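Putative amidohydrolase (Unidentified, PDB 3MKV) probably acts as a zinc-dependent prolidase of the amidohydrolase superfamily, hydrolysing dipeptides that carry a C-terminal proline. Local coordinates at residues 263-266 with 267-271; 335-338 with 339-342. All coordinates share one frame; numbering follows the deposited sequence.

Contact 1: residues 263-266 with 267-271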
loop_
_atom_site.group_PDB
_atom_site.type_symbol
_atom_site.label_atom_id
_atom_site.label_comp_id
_atom_site.label_asym_id
_atom_site.label_seq_id
_atom_site.Cartn_x
_atom_site.Cartn_y
_atom_site.Cartn_z
ATOM N N ALA A 263 -11.954 -46.157 7.827
ATOM C CA ALA A 263 -13.325 -46.373 7.375
ATOM C C ALA A 263 -14.222 -46.480 8.589
ATOM O O ALA A 263 -15.311 -45.909 8.624
ATOM C CB ALA A 263 -13.423 -47.639 6.535
ATOM N N ARG A 264 -13.744 -47.212 9.591
ATOM C CA ARG A 264 -14.486 -47.400 10.826
ATOM C C ARG A 264 -14.738 -46.077 11.528
ATOM O O ARG A 264 -15.851 -45.803 11.962
ATOM C CB ARG A 264 -13.758 -48.373 11.763
ATOM C CG ARG A 264 -14.053 -49.847 11.489
ATOM C CD ARG A 264 -13.760 -50.732 12.717
ATOM N NE ARG A 264 -12.336 -50.767 13.054
ATOM C CZ ARG A 264 -11.410 -51.385 12.322
ATOM N NH1 ARG A 264 -11.749 -52.021 11.205
ATOM N NH2 ARG A 264 -10.140 -51.356 12.698
ATOM N N LEU A 265 -13.699 -45.258 11.634
ATOM C CA LEU A 265 -13.777 -43.983 12.348
ATOM C C LEU A 265 -14.780 -43.027 11.709
ATOM O O LEU A 265 -15.546 -42.346 12.401
ATOM C CB LEU A 265 -12.395 -43.337 12.403
ATOM C CG LEU A 265 -12.315 -41.977 13.093
ATOM C CD1 LEU A 265 -12.232 -42.140 14.605
ATOM C CD2 LEU A 265 -11.117 -41.207 12.562
ATOM N N VAL A 266 -14.767 -42.970 10.383
ATOM C CA VAL A 266 -15.793 -42.235 9.632
ATOM C C VAL A 266 -17.207 -42.710 9.978
ATOM O O VAL A 266 -18.085 -41.904 10.307
ATOM C CB VAL A 266 -15.587 -42.401 8.116
ATOM C CG1 VAL A 266 -16.771 -41.843 7.350
ATOM C CG2 VAL A 266 -14.298 -41.737 7.690
ATOM N N ALA A 267 -17.421 -44.023 9.898
ATOM C CA ALA A 267 -18.721 -44.615 10.220
ATOM C C ALA A 267 -19.177 -44.206 11.606
ATOM O O ALA A 267 -20.328 -43.835 11.812
ATOM C CB ALA A 267 -18.646 -46.122 10.131
ATOM N N GLU A 268 -18.255 -44.284 12.556
ATOM C CA GLU A 268 -18.554 -44.032 13.954
ATOM C C GLU A 268 -18.861 -42.571 14.219
ATOM O O GLU A 268 -19.603 -42.252 15.139
ATOM C CB GLU A 268 -17.382 -44.471 14.821
ATOM C CG GLU A 268 -17.529 -44.086 16.276
ATOM C CD GLU A 268 -16.195 -43.793 16.931
ATOM O OE1 GLU A 268 -15.161 -44.269 16.404
ATOM O OE2 GLU A 268 -16.186 -43.082 17.963
ATOM N N HIS A 269 -18.274 -41.683 13.425
ATOM C CA HIS A 269 -18.499 -40.249 13.589
ATOM C C HIS A 269 -19.761 -39.781 12.884
ATOM O O HIS A 269 -20.226 -38.675 13.116
ATOM C CB HIS A 269 -17.309 -39.458 13.058
ATOM C CG HIS A 269 -16.255 -39.189 14.082
ATOM N ND1 HIS A 269 -15.324 -40.133 14.455
ATOM C CD2 HIS A 269 -15.978 -38.077 14.803
ATOM C CE1 HIS A 269 -14.520 -39.615 15.366
ATOM N NE2 HIS A 269 -14.894 -38.368 15.592
ATOM N N GLY A 270 -20.307 -40.620 12.013
ATOM C CA GLY A 270 -21.517 -40.263 11.292
ATOM C C GLY A 270 -21.202 -39.432 10.067
ATOM O O GLY A 270 -22.096 -38.828 9.465
ATOM N N ALA A 271 -19.926 -39.407 9.694
ATOM C CA ALA A 271 -19.479 -38.669 8.519
ATOM C C ALA A 271 -19.795 -39.433 7.228
ATOM O O ALA A 271 -20.005 -40.640 7.250
ATOM C CB ALA A 271 -17.976 -38.371 8.621
#

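Contact 2: residues 335-338 with 339-342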
loop_
_atom_site.group_PDB
_atom_site.type_symbol
_atom_site.label_atom_id
_atom_site.label_comp_id
_atom_site.label_asym_id
_atom_site.label_seq_id
_atom_site.Cartn_x
_atom_site.Cartn_y
_atom_site.Cartn_z
ATOM N N GLN A 335 -19.865 -38.383 -16.834
ATOM C CA GLN A 335 -20.551 -38.438 -15.547
ATOM C C GLN A 335 -21.327 -39.744 -15.286
ATOM O O GLN A 335 -21.126 -40.402 -14.266
ATOM C CB GLN A 335 -21.487 -37.238 -15.433
ATOM C CG GLN A 335 -21.994 -36.956 -14.043
ATOM C CD GLN A 335 -22.805 -35.680 -14.016
ATOM O OE1 GLN A 335 -23.336 -35.258 -15.042
ATOM N NE2 GLN A 335 -22.897 -35.050 -12.849
ATOM N N SER A 336 -22.224 -40.116 -16.189
ATOM C CA SER A 336 -23.068 -41.290 -15.949
ATOM C C SER A 336 -22.301 -42.616 -15.818
ATOM O O SER A 336 -22.840 -43.603 -15.322
ATOM C CB SER A 336 -24.130 -41.412 -17.027
ATOM O OG SER A 336 -24.930 -40.257 -17.039
ATOM N N ASP A 337 -21.046 -42.642 -16.247
ATOM C CA ASP A 337 -20.264 -43.866 -16.136
ATOM C C ASP A 337 -19.939 -44.228 -14.696
ATOM O O ASP A 337 -19.463 -45.327 -14.428
ATOM C CB ASP A 337 -18.978 -43.771 -16.947
ATOM C CG ASP A 337 -19.204 -44.034 -18.411
ATOM O OD1 ASP A 337 -20.213 -43.545 -18.964
ATOM O OD2 ASP A 337 -18.371 -44.740 -19.010
ATOM N N GLU A 338 -20.185 -43.309 -13.768
ATOM C CA GLU A 338 -19.880 -43.592 -12.371
ATOM C C GLU A 338 -20.837 -44.648 -11.821
ATOM O O GLU A 338 -20.552 -45.283 -10.809
ATOM C CB GLU A 338 -19.899 -42.313 -11.521
ATOM C CG GLU A 338 -19.646 -42.516 -10.017
ATOM C CD GLU A 338 -18.174 -42.740 -9.666
ATOM O OE1 GLU A 338 -17.874 -42.915 -8.457
ATOM O OE2 GLU A 338 -17.324 -42.742 -10.592
ATOM N N PHE A 339 -21.971 -44.827 -12.493
ATOM C CA PHE A 339 -22.928 -45.871 -12.121
ATOM C C PHE A 339 -22.372 -47.235 -12.507
ATOM O O PHE A 339 -22.291 -48.149 -11.681
ATOM C CB PHE A 339 -24.278 -45.649 -12.808
ATOM C CG PHE A 339 -25.039 -44.467 -12.285
ATOM C CD1 PHE A 339 -25.480 -44.439 -10.967
ATOM C CD2 PHE A 339 -25.330 -43.384 -13.114
ATOM C CE1 PHE A 339 -26.187 -43.341 -10.468
ATOM C CE2 PHE A 339 -26.045 -42.275 -12.630
ATOM C CZ PHE A 339 -26.469 -42.253 -11.307
ATOM N N ARG A 340 -21.974 -47.352 -13.769
ATOM C CA ARG A 340 -21.325 -48.552 -14.284
ATOM C C ARG A 340 -20.157 -48.981 -13.396
ATOM O O ARG A 340 -20.060 -50.144 -12.988
ATOM C CB ARG A 340 -20.812 -48.294 -15.704
ATOM C CG ARG A 340 -20.534 -49.557 -16.510
ATOM C CD ARG A 340 -19.579 -49.295 -17.674
ATOM N NE ARG A 340 -18.182 -49.228 -17.243
ATOM C CZ ARG A 340 -17.377 -48.191 -17.464
ATOM N NH1 ARG A 340 -17.825 -47.132 -18.125
ATOM N NH2 ARG A 340 -16.120 -48.215 -17.029
ATOM N N ILE A 341 -19.265 -48.041 -13.110
ATOM C CA ILE A 341 -18.064 -48.343 -12.343
ATOM C C ILE A 341 -18.394 -48.856 -10.939
ATOM O O ILE A 341 -17.915 -49.918 -10.532
ATOM C CB ILE A 341 -17.139 -47.122 -12.264
ATOM C CG1 ILE A 341 -16.619 -46.765 -13.660
ATOM C CG2 ILE A 341 -15.988 -47.388 -11.313
ATOM C CD1 ILE A 341 -15.762 -45.524 -13.697
ATOM N N LEU A 342 -19.218 -48.115 -10.202
ATOM C CA LEU A 342 -19.629 -48.549 -8.867
ATOM C C LEU A 342 -20.390 -49.873 -8.939
ATOM O O LEU A 342 -20.358 -50.671 -8.005
ATOM C CB LEU A 342 -20.489 -47.479 -8.184
ATOM C CG LEU A 342 -19.878 -46.089 -7.946
ATOM C CD1 LEU A 342 -20.939 -45.047 -7.572
ATOM C CD2 LEU A 342 -18.791 -46.134 -6.889
#

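Contact 1: residues 263-266 with 267-271
The isobutyl end of L265 lies beside the imidazole of H269, one turn further along the helix, with CD1 3.5 Å from CE1 of the ring. The two side chains run alongside each other in the same direction. Ring atom ND1 of H269 donates to the carbonyl oxygen of L265 at 3.0 Å, and this oxygen sits at the ring edge, in the imidazole plane. Because H269 N also bonds to L265 O, from the opposite face of the carbonyl plane, one oxygen ties down both the backbone and the ring of the histidine and limits the rotation of the latter.

The helix ends here in a Schellman motif. G270 takes a positive phi of 84°, A271 N donates to V266 O at 3.2 Å, and G270 N donates to A267 O. A271, the first residue past the glycine, sets its CB 3.9 Å from V266 CG1, the branch anti to the backbone N (chi1 170°), giving the apolar contact that often accompanies this cap. Helix 260-269 connects strands 251-254 and 272-274 in a beta-alpha-beta unit; L265, V266 and H269 pack on helix 238-246, and A263 on helix 307-317.

Contact 2: residues 335-338 with 339-342
F339 swings its ring back over the preceding turn, CD2 coming within 3.3 Å of the carbonyl oxygen of S336. CG stands anti to its own carbonyl carbon (chi1 -70°), which turns the ring back toward S336. The same S336 oxygen accepts from F339 N at 3.2 Å. Beyond this turn the phenyl group stacks with F323 and packs against F102 and helix 348-362.

R340 reaches back along the helix surface to D337, three residues earlier. Its chain bends at chi3 (79°), bringing NH1 to 2.6 Å from D337 OD2 in a salt bridge. The carboxylate oxygen lies at the edge of the guanidinium, in its plane, but the two flat groups stand almost perpendicular, so that a single oxygen meets a single nitrogen and no two-pronged pairing forms.

At I341 the backbone N bonds to D337 O at 3.0 Å, while CG1 runs past that oxygen.

L342 closes the segment. Its N donates to E338 O at 3.2 Å, and its CG packs tightly on the same oxygen, 3.0 Å away. The branched end crosses the E338 side chain, CD2 lying 3.7 Å from the glutamate OE1. The buried carboxylate of E338 is satisfied at the start of helix 277-286, where OE1 accepts from L277 N and OE2 from V278 N, and I341 packs on L277 and D281 of the same helix; that helix end would probably favour the charged form of the glutamate. With an i to i+3 acid-base pair on one side and buried aromatic and aliphatic groups on others, the short helix 337-343 packs against helices 277-286 and 348-362 and strand 102-107 of the TIM-barrel-type amidohydrolase fold.

Contact 1 precedes contact 2 in the chain, and the two do not touch: their centres are 25 Å apart and their nearest atoms about 15 Å. The 263-271 contact is peripheral, its centre about 20 Å from the centre of the chain, whereas the centre of the largely buried 335-342 contact is about 13 Å from it. The two zinc ions share the carboxylated K193. One is also held by H234 and H254, the latter at the end of strand 251-254, which leads toward the helix of contact 1. The other is held by H65, H67 and D326, the last a short distance in sequence before contact 2, where the E338 side chain is about 12 Å from a zinc ion.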